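Long-range contacts in hydrolase, HD family (Bacillus thuringiensis serovar konkukian, PDB 3DJB), which is probably a metal-dependent hydrolase of the HD superfamily, an all-helical protein that binds a magnesium ion: residues Ser41-Gly46 with Thr186-Gln191; Asn47-Glu52 with Glu87-His92; Ala55-Val60 with Lys74-Trp79; Arg134-Gly139 with Asp167-His172. The protein carries 3 engineered substitutions. All blocks are in the same frame, centred on the assembly; numbering follows the deposited sequence.

Contact 1: Ser41-Gly46 with Thr186-Gln191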
loop_
_atom_site.group_PDB
_atom_site.type_symbol
_atom_site.label_atom_id
_atom_site.label_comp_id
_atom_site.label_asym_id
_atom_site.label_seq_id
_atom_site.Cartn_x
_atom_site.Cartn_y
_atom_site.Cartn_z
ATOM N N SER A 41 15.998 8.204 -22.286
ATOM C CA SER A 41 16.636 8.452 -23.589
ATOM C C SER A 41 17.905 9.261 -23.418
ATOM O O SER A 41 18.943 8.920 -23.978
ATOM C CB SER A 41 15.684 9.206 -24.544
ATOM O OG SER A 41 15.781 10.620 -24.396
ATOM N N GLU A 42 17.795 10.337 -22.643
ATOM C CA GLU A 42 18.922 11.219 -22.385
ATOM C C GLU A 42 19.988 10.495 -21.590
ATOM O O GLU A 42 20.735 11.084 -20.820
ATOM C CB GLU A 42 18.476 12.488 -21.647
ATOM C CG GLU A 42 18.271 12.350 -20.151
ATOM C CD GLU A 42 17.467 13.507 -19.591
ATOM O OE1 GLU A 42 17.481 13.710 -18.358
ATOM O OE2 GLU A 42 16.798 14.204 -20.388
ATOM N N GLN A 43 20.053 9.195 -21.775
ATOM C CA GLN A 43 21.066 8.447 -21.100
ATOM C C GLN A 43 21.296 7.193 -21.887
ATOM O O GLN A 43 22.198 6.417 -21.587
ATOM C CB GLN A 43 20.637 8.105 -19.694
ATOM C CG GLN A 43 21.775 7.539 -18.917
ATOM C CD GLN A 43 21.634 7.820 -17.465
ATOM O OE1 GLN A 43 22.522 7.516 -16.671
ATOM N NE2 GLN A 43 20.508 8.412 -17.092
ATOM N N GLU A 44 20.482 7.011 -22.919
ATOM C CA GLU A 44 20.589 5.832 -23.753
ATOM C C GLU A 44 20.520 6.119 -25.241
ATOM O O GLU A 44 20.744 5.225 -26.051
ATOM C CB GLU A 44 19.485 4.852 -23.393
ATOM C CG GLU A 44 19.649 4.173 -22.065
ATOM C CD GLU A 44 20.875 3.301 -22.015
ATOM O OE1 GLU A 44 21.284 2.772 -23.078
ATOM O OE2 GLU A 44 21.425 3.132 -20.903
ATOM N N GLY A 45 20.193 7.357 -25.599
ATOM C CA GLY A 45 20.104 7.715 -27.001
ATOM C C GLY A 45 18.687 7.673 -27.549
ATOM O O GLY A 45 17.736 8.018 -26.846
ATOM N N GLY A 46 18.552 7.257 -28.809
ATOM C CA GLY A 46 17.253 7.181 -29.465
ATOM C C GLY A 46 16.597 8.525 -29.757
ATOM O O GLY A 46 16.845 9.520 -29.067
ATOM N N THR A 186 17.003 -1.398 -22.001
ATOM C CA THR A 186 18.201 -0.556 -21.890
ATOM C C THR A 186 18.790 -0.592 -20.492
ATOM O O THR A 186 18.184 -1.108 -19.552
ATOM C CB THR A 186 17.955 0.940 -22.198
ATOM O OG1 THR A 186 17.532 1.591 -21.003
ATOM C CG2 THR A 186 16.899 1.132 -23.259
ATOM N N ASN A 187 19.976 -0.008 -20.359
ATOM C CA ASN A 187 20.673 0.032 -19.082
ATOM C C ASN A 187 19.990 0.936 -18.061
ATOM O O ASN A 187 19.646 0.476 -16.981
ATOM C CB ASN A 187 22.120 0.507 -19.278
ATOM C CG ASN A 187 22.990 -0.515 -19.992
ATOM O OD1 ASN A 187 24.162 -0.255 -20.268
ATOM N ND2 ASN A 187 22.426 -1.684 -20.287
ATOM N N ALA A 188 19.810 2.217 -18.397
ATOM C CA ALA A 188 19.189 3.171 -17.476
ATOM C C ALA A 188 17.925 2.598 -16.834
ATOM O O ALA A 188 17.694 2.761 -15.625
ATOM C CB ALA A 188 18.871 4.475 -18.197
ATOM N N ALA A 189 17.115 1.925 -17.652
ATOM C CA ALA A 189 15.878 1.290 -17.196
ATOM C C ALA A 189 16.235 0.170 -16.226
ATOM O O ALA A 189 15.648 0.063 -15.153
ATOM C CB ALA A 189 15.113 0.719 -18.385
ATOM N N LYS A 190 17.193 -0.669 -16.614
ATOM C CA LYS A 190 17.614 -1.754 -15.745
ATOM C C LYS A 190 18.121 -1.194 -14.422
ATOM O O LYS A 190 17.799 -1.714 -13.358
ATOM C CB LYS A 190 18.718 -2.594 -16.399
ATOM C CG LYS A 190 18.230 -3.591 -17.452
ATOM C CD LYS A 190 19.228 -4.739 -17.656
ATOM C CE LYS A 190 19.697 -5.376 -16.319
ATOM N NZ LYS A 190 18.641 -5.977 -15.430
ATOM N N GLN A 191 18.912 -0.128 -14.482
ATOM C CA GLN A 191 19.443 0.464 -13.266
ATOM C C GLN A 191 18.307 0.855 -12.346
ATOM O O GLN A 191 18.144 0.299 -11.262
ATOM C CB GLN A 191 20.284 1.697 -13.587
ATOM C CG GLN A 191 20.648 2.526 -12.350
ATOM C CD GLN A 191 21.239 1.690 -11.204
ATOM O OE1 GLN A 191 20.517 0.986 -10.484
ATOM N NE2 GLN A 191 22.562 1.762 -11.040
#

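Contact 2: Asn47-Glu52 with Glu87-His92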
loop_
_atom_site.group_PDB
_atom_site.type_symbol
_atom_site.label_atom_id
_atom_site.label_comp_id
_atom_site.label_asym_id
_atom_site.label_seq_id
_atom_site.Cartn_x
_atom_site.Cartn_y
_atom_site.Cartn_z
ATOM N N ASN A 47 15.729 8.551 -30.767
ATOM C CA ASN A 47 15.038 9.782 -31.158
ATOM C C ASN A 47 14.008 10.299 -30.161
ATOM O O ASN A 47 12.885 9.802 -30.123
ATOM C CB ASN A 47 14.322 9.594 -32.486
ATOM C CG ASN A 47 13.743 10.894 -33.009
ATOM O OD1 ASN A 47 13.486 11.828 -32.241
ATOM N ND2 ASN A 47 13.533 10.963 -34.326
ATOM N N ARG A 48 14.367 11.320 -29.389
ATOM C CA ARG A 48 13.450 11.884 -28.404
ATOM C C ARG A 48 12.024 12.054 -28.919
ATOM O O ARG A 48 11.133 11.301 -28.524
ATOM C CB ARG A 48 13.985 13.215 -27.891
ATOM C CG ARG A 48 15.036 13.052 -26.798
ATOM C CD ARG A 48 14.364 12.977 -25.435
ATOM N NE ARG A 48 13.417 14.086 -25.273
ATOM C CZ ARG A 48 13.607 15.152 -24.497
ATOM N NH1 ARG A 48 14.719 15.273 -23.780
ATOM N NH2 ARG A 48 12.684 16.109 -24.458
ATOM N N PHE A 49 11.793 13.021 -29.800
ATOM C CA PHE A 49 10.441 13.227 -30.325
ATOM C C PHE A 49 9.641 11.948 -30.533
ATOM O O PHE A 49 8.488 11.861 -30.121
ATOM C CB PHE A 49 10.485 13.943 -31.652
ATOM C CG PHE A 49 9.139 14.267 -32.197
ATOM C CD1 PHE A 49 8.743 13.781 -33.438
ATOM C CD2 PHE A 49 8.304 15.157 -31.522
ATOM C CE1 PHE A 49 7.532 14.190 -34.014
ATOM C CE2 PHE A 49 7.092 15.575 -32.089
ATOM C CZ PHE A 49 6.703 15.092 -33.343
ATOM N N ILE A 50 10.233 10.964 -31.197
ATOM C CA ILE A 50 9.510 9.727 -31.417
ATOM C C ILE A 50 9.213 9.126 -30.060
ATOM O O ILE A 50 8.057 8.881 -29.737
ATOM C CB ILE A 50 10.302 8.712 -32.304
ATOM C CG1 ILE A 50 10.158 9.089 -33.783
ATOM C CG2 ILE A 50 9.737 7.317 -32.137
ATOM C CD1 ILE A 50 10.994 8.249 -34.709
ATOM N N ILE A 51 10.247 8.914 -29.253
ATOM C CA ILE A 51 10.056 8.330 -27.930
ATOM C C ILE A 51 8.907 9.025 -27.191
ATOM O O ILE A 51 7.982 8.355 -26.715
ATOM C CB ILE A 51 11.344 8.414 -27.090
ATOM C CG1 ILE A 51 12.415 7.528 -27.711
ATOM C CG2 ILE A 51 11.075 7.951 -25.675
ATOM C CD1 ILE A 51 13.767 7.616 -27.031
ATOM N N GLU A 52 8.951 10.357 -27.116
ATOM C CA GLU A 52 7.909 11.117 -26.433
ATOM C C GLU A 52 6.537 10.937 -27.058
ATOM O O GLU A 52 5.582 10.561 -26.381
ATOM C CB GLU A 52 8.244 12.599 -26.424
ATOM C CG GLU A 52 9.454 12.940 -25.642
ATOM C CD GLU A 52 9.581 14.426 -25.435
ATOM O OE1 GLU A 52 8.684 15.017 -24.799
ATOM O OE2 GLU A 52 10.576 15.012 -25.910
ATOM N N GLU A 87 5.571 10.565 -42.766
ATOM C CA GLU A 87 5.359 9.136 -42.596
ATOM C C GLU A 87 6.675 8.483 -42.190
ATOM O O GLU A 87 6.688 7.437 -41.545
ATOM C CB GLU A 87 4.873 8.502 -43.897
ATOM C CG GLU A 87 4.584 7.013 -43.764
ATOM C CD GLU A 87 4.434 6.307 -45.097
ATOM O OE1 GLU A 87 4.065 5.111 -45.087
ATOM O OE2 GLU A 87 4.690 6.941 -46.147
ATOM N N GLU A 88 7.780 9.113 -42.577
ATOM C CA GLU A 88 9.107 8.599 -42.271
ATOM C C GLU A 88 9.293 8.432 -40.764
ATOM O O GLU A 88 10.049 7.567 -40.307
ATOM C CB GLU A 88 10.173 9.538 -42.839
ATOM C CG GLU A 88 11.585 8.973 -42.812
ATOM C CD GLU A 88 12.330 9.219 -44.112
ATOM O OE1 GLU A 88 12.456 10.396 -44.521
ATOM O OE2 GLU A 88 12.796 8.233 -44.718
ATOM N N GLU A 89 8.594 9.259 -39.993
ATOM C CA GLU A 89 8.675 9.194 -38.540
ATOM C C GLU A 89 7.415 8.588 -37.944
ATOM O O GLU A 89 7.477 7.735 -37.061
ATOM C CB GLU A 89 8.906 10.590 -37.963
ATOM C CG GLU A 89 10.358 11.019 -38.016
ATOM C CD GLU A 89 10.620 12.339 -37.316
ATOM O OE1 GLU A 89 11.810 12.695 -37.167
ATOM O OE2 GLU A 89 9.649 13.026 -36.924
ATOM N N SER A 90 6.274 9.044 -38.445
ATOM C CA SER A 90 4.978 8.578 -37.989
ATOM C C SER A 90 4.895 7.062 -38.057
ATOM O O SER A 90 4.427 6.405 -37.134
ATOM C CB SER A 90 3.886 9.199 -38.854
ATOM O OG SER A 90 2.611 8.871 -38.353
ATOM N N LYS A 91 5.357 6.511 -39.166
ATOM C CA LYS A 91 5.341 5.069 -39.350
ATOM C C LYS A 91 6.060 4.382 -38.179
ATOM O O LYS A 91 5.772 3.225 -37.857
ATOM C CB LYS A 91 6.020 4.709 -40.683
ATOM C CG LYS A 91 5.845 3.262 -41.155
ATOM C CD LYS A 91 4.416 2.962 -41.622
ATOM C CE LYS A 91 4.376 1.644 -42.366
ATOM N NZ LYS A 91 5.395 1.661 -43.457
ATOM N N HIS A 92 6.981 5.103 -37.539
ATOM C CA HIS A 92 7.768 4.570 -36.412
ATOM C C HIS A 92 7.108 4.867 -35.086
ATOM O O HIS A 92 7.204 4.080 -34.142
ATOM C CB HIS A 92 9.162 5.202 -36.398
ATOM C CG HIS A 92 10.108 4.581 -35.413
ATOM N ND1 HIS A 92 11.312 5.166 -35.075
ATOM C CD2 HIS A 92 10.054 3.410 -34.740
ATOM C CE1 HIS A 92 11.957 4.377 -34.234
ATOM N NE2 HIS A 92 11.220 3.305 -34.016
#

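Contact 3: Ala55-Val60 with Lys74-Trp79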
loop_
_atom_site.group_PDB
_atom_site.type_symbol
_atom_site.label_atom_id
_atom_site.label_comp_id
_atom_site.label_asym_id
_atom_site.label_seq_id
_atom_site.Cartn_x
_atom_site.Cartn_y
_atom_site.Cartn_z
ATOM N N ALA A 55 5.365 7.306 -26.174
ATOM C CA ALA A 55 4.987 7.103 -24.778
ATOM C C ALA A 55 3.697 7.826 -24.430
ATOM O O ALA A 55 2.926 7.360 -23.608
ATOM C CB ALA A 55 6.096 7.590 -23.882
ATOM N N LEU A 56 3.475 8.964 -25.078
ATOM C CA LEU A 56 2.306 9.795 -24.849
ATOM C C LEU A 56 1.017 9.311 -25.494
ATOM O O LEU A 56 -0.052 9.817 -25.161
ATOM C CB LEU A 56 2.586 11.208 -25.351
ATOM C CG LEU A 56 2.881 12.339 -24.361
ATOM C CD1 LEU A 56 4.259 12.944 -24.631
ATOM C CD2 LEU A 56 1.799 13.408 -24.510
ATOM N N LEU A 57 1.093 8.344 -26.407
ATOM C CA LEU A 57 -0.119 7.875 -27.077
ATOM C C LEU A 57 -0.353 6.357 -27.054
ATOM O O LEU A 57 -1.327 5.873 -27.656
ATOM C CB LEU A 57 -0.134 8.398 -28.528
ATOM C CG LEU A 57 -0.226 9.921 -28.776
ATOM C CD1 LEU A 57 0.064 10.239 -30.234
ATOM C CD2 LEU A 57 -1.604 10.433 -28.395
ATOM N N HIS A 58 0.519 5.614 -26.361
ATOM C CA HIS A 58 0.397 4.147 -26.259
ATOM C C HIS A 58 -0.903 3.756 -25.576
ATOM O O HIS A 58 -1.492 2.709 -25.850
ATOM C CB HIS A 58 1.603 3.535 -25.489
ATOM C CG HIS A 58 1.644 3.843 -24.014
ATOM N ND1 HIS A 58 1.604 5.127 -23.505
ATOM C CD2 HIS A 58 1.791 3.027 -22.938
ATOM C CE1 HIS A 58 1.726 5.089 -22.188
ATOM N NE2 HIS A 58 1.842 3.826 -21.819
ATOM N N ASP A 59 -1.346 4.638 -24.695
ATOM C CA ASP A 59 -2.553 4.427 -23.941
ATOM C C ASP A 59 -3.825 4.796 -24.684
ATOM O O ASP A 59 -4.887 4.249 -24.399
ATOM C CB ASP A 59 -2.463 5.204 -22.633
ATOM C CG ASP A 59 -1.916 4.365 -21.496
ATOM O OD1 ASP A 59 -0.965 3.591 -21.715
ATOM O OD2 ASP A 59 -2.441 4.484 -20.375
ATOM N N VAL A 60 -3.729 5.708 -25.642
ATOM C CA VAL A 60 -4.904 6.142 -26.384
ATOM C C VAL A 60 -5.397 5.111 -27.386
ATOM O O VAL A 60 -6.525 5.190 -27.881
ATOM C CB VAL A 60 -4.622 7.471 -27.079
ATOM C CG1 VAL A 60 -5.812 7.910 -27.906
ATOM C CG2 VAL A 60 -4.323 8.508 -26.023
ATOM N N LYS A 74 -5.972 3.776 -35.987
ATOM C CA LYS A 74 -6.342 4.814 -36.932
ATOM C C LYS A 74 -6.754 6.049 -36.157
ATOM O O LYS A 74 -6.865 7.132 -36.721
ATOM C CB LYS A 74 -7.495 4.364 -37.834
ATOM C CG LYS A 74 -7.931 5.415 -38.866
ATOM C CD LYS A 74 -8.944 6.412 -38.309
ATOM C CE LYS A 74 -9.306 7.466 -39.342
ATOM N NZ LYS A 74 -9.743 6.874 -40.637
ATOM N N LYS A 75 -6.992 5.889 -34.861
ATOM C CA LYS A 75 -7.372 7.032 -34.041
ATOM C C LYS A 75 -6.128 7.887 -33.809
ATOM O O LYS A 75 -6.199 9.120 -33.784
ATOM C CB LYS A 75 -7.962 6.551 -32.713
ATOM C CG LYS A 75 -8.103 7.626 -31.644
ATOM C CD LYS A 75 -9.213 7.270 -30.641
ATOM C CE LYS A 75 -9.055 5.865 -30.030
ATOM N NZ LYS A 75 -10.329 5.321 -29.432
ATOM N N VAL A 76 -4.991 7.209 -33.650
ATOM C CA VAL A 76 -3.688 7.847 -33.437
ATOM C C VAL A 76 -3.107 8.196 -34.803
ATOM O O VAL A 76 -2.487 9.246 -34.998
ATOM C CB VAL A 76 -2.735 6.880 -32.707
ATOM C CG1 VAL A 76 -1.333 7.471 -32.611
ATOM C CG2 VAL A 76 -3.290 6.578 -31.327
ATOM N N SER A 77 -3.334 7.290 -35.743
ATOM C CA SER A 77 -2.886 7.453 -37.112
ATOM C C SER A 77 -3.305 8.807 -37.680
ATOM O O SER A 77 -2.458 9.654 -37.978
ATOM C CB SER A 77 -3.456 6.324 -37.971
ATOM O OG SER A 77 -3.614 6.742 -39.309
ATOM N N ASP A 78 -4.613 9.010 -37.823
ATOM C CA ASP A 78 -5.156 10.262 -38.367
ATOM C C ASP A 78 -4.833 11.497 -37.525
ATOM O O ASP A 78 -5.066 12.626 -37.959
ATOM C CB ASP A 78 -6.690 10.148 -38.594
ATOM C CG ASP A 78 -7.483 9.869 -37.306
ATOM O OD1 ASP A 78 -8.704 9.599 -37.417
ATOM O OD2 ASP A 78 -6.906 9.925 -36.191
ATOM N N TRP A 79 -4.297 11.284 -36.325
ATOM C CA TRP A 79 -3.944 12.404 -35.455
ATOM C C TRP A 79 -2.554 12.916 -35.804
ATOM O O TRP A 79 -2.348 14.118 -35.990
ATOM C CB TRP A 79 -3.967 12.003 -33.974
ATOM C CG TRP A 79 -3.314 13.045 -33.089
ATOM C CD1 TRP A 79 -2.091 12.956 -32.477
ATOM C CD2 TRP A 79 -3.822 14.350 -32.773
ATOM N NE1 TRP A 79 -1.807 14.124 -31.802
ATOM C CE2 TRP A 79 -2.850 14.997 -31.971
ATOM C CE3 TRP A 79 -5.002 15.040 -33.096
ATOM C CZ2 TRP A 79 -3.025 16.297 -31.485
ATOM C CZ3 TRP A 79 -5.173 16.340 -32.609
ATOM C CH2 TRP A 79 -4.187 16.950 -31.817
#

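Contact 4: Arg134-Gly139 with Asp167-His172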
loop_
_atom_site.group_PDB
_atom_site.type_symbol
_atom_site.label_atom_id
_atom_site.label_comp_id
_atom_site.label_asym_id
_atom_site.label_seq_id
_atom_site.Cartn_x
_atom_site.Cartn_y
_atom_site.Cartn_z
ATOM N N ARG A 134 -0.354 0.732 -5.508
ATOM C CA ARG A 134 -1.305 0.303 -6.515
ATOM C C ARG A 134 -1.869 -1.059 -6.165
ATOM O O ARG A 134 -3.055 -1.310 -6.337
ATOM C CB ARG A 134 -0.658 0.240 -7.883
ATOM C CG ARG A 134 -1.655 0.126 -9.003
ATOM C CD ARG A 134 -0.906 0.295 -10.302
ATOM N NE ARG A 134 -0.162 1.558 -10.284
ATOM C CZ ARG A 134 1.127 1.693 -10.605
ATOM N NH1 ARG A 134 1.852 0.641 -10.981
ATOM N NH2 ARG A 134 1.694 2.889 -10.552
ATOM N N THR A 135 -1.017 -1.920 -5.625
ATOM C CA THR A 135 -1.435 -3.268 -5.274
ATOM C C THR A 135 -2.474 -3.346 -4.150
ATOM O O THR A 135 -3.631 -3.687 -4.396
ATOM C CB THR A 135 -0.218 -4.156 -4.929
ATOM O OG1 THR A 135 0.911 -3.746 -5.712
ATOM C CG2 THR A 135 -0.522 -5.603 -5.285
ATOM N N PHE A 136 -2.081 -3.050 -2.922
ATOM C CA PHE A 136 -3.039 -3.105 -1.828
ATOM C C PHE A 136 -4.303 -2.343 -2.178
ATOM O O PHE A 136 -5.408 -2.720 -1.759
ATOM C CB PHE A 136 -2.400 -2.539 -0.588
ATOM C CG PHE A 136 -1.207 -3.305 -0.161
ATOM C CD1 PHE A 136 -1.347 -4.600 0.299
ATOM C CD2 PHE A 136 0.054 -2.743 -0.209
ATOM C CE1 PHE A 136 -0.253 -5.321 0.720
ATOM C CE2 PHE A 136 1.156 -3.464 0.214
ATOM C CZ PHE A 136 1.003 -4.750 0.677
ATOM N N ALA A 137 -4.138 -1.280 -2.963
ATOM C CA ALA A 137 -5.249 -0.436 -3.412
ATOM C C ALA A 137 -6.199 -1.263 -4.255
ATOM O O ALA A 137 -7.385 -1.362 -3.961
ATOM C CB ALA A 137 -4.713 0.716 -4.238
ATOM N N TYR A 138 -5.658 -1.841 -5.323
ATOM C CA TYR A 138 -6.436 -2.685 -6.203
ATOM C C TYR A 138 -7.009 -3.842 -5.369
ATOM O O TYR A 138 -8.115 -4.344 -5.631
ATOM C CB TYR A 138 -5.535 -3.209 -7.313
ATOM C CG TYR A 138 -6.128 -4.353 -8.090
ATOM C CD1 TYR A 138 -7.321 -4.191 -8.803
ATOM C CD2 TYR A 138 -5.496 -5.601 -8.114
ATOM C CE1 TYR A 138 -7.879 -5.245 -9.521
ATOM C CE2 TYR A 138 -6.041 -6.662 -8.826
ATOM C CZ TYR A 138 -7.238 -6.475 -9.533
ATOM O OH TYR A 138 -7.786 -7.516 -10.248
ATOM N N GLY A 139 -6.247 -4.251 -4.355
ATOM C CA GLY A 139 -6.680 -5.323 -3.474
ATOM C C GLY A 139 -7.914 -4.906 -2.702
ATOM O O GLY A 139 -8.887 -5.654 -2.612
ATOM N N ASP A 167 -6.085 -15.576 -2.493
ATOM C CA ASP A 167 -5.324 -14.717 -3.385
ATOM C C ASP A 167 -5.226 -13.315 -2.778
ATOM O O ASP A 167 -6.000 -12.417 -3.125
ATOM C CB ASP A 167 -5.987 -14.685 -4.779
ATOM C CG ASP A 167 -7.506 -14.517 -4.711
ATOM O OD1 ASP A 167 -8.155 -14.584 -5.780
ATOM O OD2 ASP A 167 -8.059 -14.310 -3.597
ATOM N N PRO A 168 -4.273 -13.123 -1.842
ATOM C CA PRO A 168 -4.030 -11.856 -1.151
ATOM C C PRO A 168 -3.157 -10.897 -1.962
ATOM O O PRO A 168 -2.437 -11.311 -2.870
ATOM C CB PRO A 168 -3.359 -12.315 0.129
ATOM C CG PRO A 168 -2.474 -13.394 -0.384
ATOM C CD PRO A 168 -3.404 -14.180 -1.290
ATOM N N SER A 169 -3.211 -9.620 -1.602
ATOM C CA SER A 169 -2.451 -8.588 -2.295
ATOM C C SER A 169 -0.950 -8.737 -2.212
ATOM O O SER A 169 -0.252 -8.434 -3.166
ATOM C CB SER A 169 -2.821 -7.206 -1.761
ATOM O OG SER A 169 -4.215 -6.972 -1.854
ATOM N N LEU A 170 -0.441 -9.188 -1.075
ATOM C CA LEU A 170 1.001 -9.321 -0.928
ATOM C C LEU A 170 1.584 -10.345 -1.875
ATOM O O LEU A 170 2.711 -10.190 -2.348
ATOM C CB LEU A 170 1.383 -9.710 0.495
ATOM C CG LEU A 170 2.885 -9.639 0.743
ATOM C CD1 LEU A 170 3.208 -8.316 1.358
ATOM C CD2 LEU A 170 3.312 -10.748 1.665
ATOM N N ASN A 171 0.828 -11.396 -2.156
ATOM C CA ASN A 171 1.321 -12.436 -3.051
ATOM C C ASN A 171 1.557 -11.904 -4.462
ATOM O O ASN A 171 2.549 -12.257 -5.106
ATOM C CB ASN A 171 0.348 -13.621 -3.066
ATOM C CG ASN A 171 0.441 -14.468 -1.797
ATOM O OD1 ASN A 171 -0.502 -15.171 -1.436
ATOM N ND2 ASN A 171 1.593 -14.413 -1.125
ATOM N N HIS A 172 0.659 -11.046 -4.933
ATOM C CA HIS A 172 0.780 -10.464 -6.269
ATOM C C HIS A 172 2.217 -9.994 -6.534
ATOM O O HIS A 172 2.680 -10.002 -7.676
ATOM C CB HIS A 172 -0.206 -9.289 -6.422
ATOM C CG HIS A 172 -0.171 -8.618 -7.767
ATOM N ND1 HIS A 172 0.956 -7.999 -8.268
ATOM C CD2 HIS A 172 -1.139 -8.439 -8.699
ATOM C CE1 HIS A 172 0.681 -7.467 -9.445
ATOM N NE2 HIS A 172 -0.584 -7.718 -9.730
#

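Contact 1: Ser41-Gly46 with Thr186-Gln191
The start of the long C-terminal helix 187-211 is met here by the loop that follows helix 27-41, and the contact turns on Glu44 reaching into the first turn of the long helix. Ala188 N donates to Glu44 OE2 over 3.1 Å with a nearly straight N-H...O angle of 160°. The N-H does not lie in the carboxylate plane but arrives from above it, 42° out. Thr186 holds the N-cap position, and its own OG1 accepts a weak, long bond from Ala189 N at 3.4 Å. Two backbone N-H groups at the open end of the helix are thus served by two different side chains, one local and one from the distant loop. The partial positive charge of that helix end would tend to stabilise the Glu44 carboxylate.

A bend at chi2 (-64°) folds the Glu44 chain so that its aliphatic part also packs: CG lies 3.7 Å from Thr186 CB and 4.0 Å from Ala188 CB. Asn187 takes part through its CB, beside OE2, and its amide is turned steeply against the carboxylate. One residue earlier in the loop, Gln43 CG approaches Ala188 CB more loosely, at 4.3 Å, on the solvent side.

Behind this surface contact runs helix 113-123, whose Leu117 touches both Glu44 and Thr186, while its Asp120 takes a hydrogen bond from Thr186 N through OD1. Leu40 of helix 27-41 packs against Ala188 and Ala189, so the start of helix 187-211 is wedged against both helices.

Contact 2: Asn47-Glu52 with Glu87-His92
Ile50 packs against the ring of His92, and this pair is the firm half of a helix-helix contact inside the HD domain. The methyl Ile50 CG2 sits over one face of the His92 imidazole, 4.2 Å from the ring centroid and offset toward the rim, a CH-pi contact. The other branch runs out to Ile50 CD1, which lies 3.8 Å from His92 CG, so both arms of the isoleucine touch the same ring. With CG anti to its backbone N (chi1 -172°), the His92 side chain swings across to meet them at about a right angle. The rotation of the imidazole is further fixed from outside, by a hydrogen bond between its NE2 and Ser112 OG.

The other half, around Glu89, is looser and more polar. Its extended chain passes Ile50 with Glu89 CG 4.4 Å from Ile50 CD1 and carries the carboxylate on to the more open side. There Glu89 OE2 comes to the edge of the Phe49 ring, near its plane, 3.7 Å from Phe49 CD1. Glu89 OE1 lies equally far from Asn47 ND2, whose amide plane is turned steeply against the carboxylate. Lys3 adds a cation-pi contact to Phe49 and a long, weak ion pair to Glu89 OE2.

The axes of the short segments 48-52 and 87-92 come within 10.2 Å of each other, with 41° between their N-to-C directions. Helix 113-123 lies alongside, its Glu114 touching His92 and Ile51 and bonding Asn47 N, while Arg48 and Glu52, joined by a salt bridge, pack on helix 27-41.

Contact 3: Ala55-Val60 with Lys74-Trp79
Leu57 points its CD1 methyl into the angle between Val76 and Trp79, two side chains one helical turn apart on helix 73-82. Leu57 CD1 is 3.9 Å from Val76 CG1, the two side chains crossing obliquely. Against Trp79 the leucine stands at about a right angle, with Leu57 CD1 reaching Trp79 CD1 at 4.1 Å and approaching the indole on a slant. A chi1 of 167° swings the Trp79 indole toward Leu57; a stack with Phe13 and a hydrogen bond from NE1 to Thr10 OG1 then hold the ring in place.

Three residues on from Leu57, Val60 extends the apolar patch, with Val60 CG1 4.5 Å from Val76 CG2. Val76, in the middle, touches both Leu57 and Val60. The methylenes of Lys75 run past Val60: Lys75 CE lies 3.4 Å from Val60 O, with the chain bent at chi3 (53°).

His58 and Asp59, the HD pair that gives the superfamily its name, lie between these two hydrophobic residues in sequence, and belong to the magnesium site with His29 and Asp122. Leu57 and Val60 face helix 73-82, whereas His58 points the other way, toward the metal site. Around the contact, Phe13 and Val14 of helix 3-17 close on Leu57, Ile97 touches Leu57 and Val76, and helix 27-41 meets Asp59 through His29 and Ile30.

Contact 4: Arg134-Gly139 with Asp167-His172
Phe136 and Ser169 meet where helix 129-142 packs against the turn that leads into helix 171-176. From CB, which points neither toward the turn nor away from it, the Phe136 side chain places CG anti to its carbonyl carbon (chi1 -61°), and this brings one side of the ring round to the turn. Phe136 CD1 touches Ser169 CB at 3.6 Å, and the next atom, Phe136 CE1, is 4.0 Å from the same carbon. At the tip, Phe136 CZ reaches Leu170 CD1 at 4.2 Å, the methyl lying at the ring edge, near its plane.

Ser169 also turns OG toward the helix, where Ser169 OG comes within 3.4 Å of Gly139 CA. This close approach depends on the glycine having no side chain, and the CA atoms of the two residues are only 5.5 Å apart. The hydroxyl itself is bonded elsewhere, to Leu145 O. One turn back from Gly139, Thr135 CG2 packs against Ser169 O and, off-centre, against the His172 imidazole, 4.3 Å from the centroid in a CH-pi contact. Thr135 OG1 bonds within its own helix, to Gly131 O.

The contact is mostly buried. Helix 187-211 touches Phe136 through Phe203, and Leu170 through Phe207 and Met208. Ala133 of the second subunit packs on Phe136, and Ala137, on the side away from the turn, meets Phe136 of the second subunit, so that helix 129-142 lies between the turn and the dimer partner.

Contacts 2 and 3 sit side by side in the HD domain, their centres 12 Å apart: contact 2 joins helix 48-55 to helix 87-96, and contact 3, lying between them in sequence, joins helix 58-61 to helix 73-82. Contact 3 carries His58 and Asp59 of the magnesium site, with the Val60 side chain about 10 Å from the ion; the Ile50 side chain of contact 2 is about 11 Å from that of His58. Contact 1 touches contact 2 through Ser41, which packs on Ile51, and ties the domain to the C-terminal helix; its Thr186 side chain is about 12 Å from that of Asp122. Contact 4 lies 30 Å or more, centre to centre, from the others, away from the metal site and beside the second subunit.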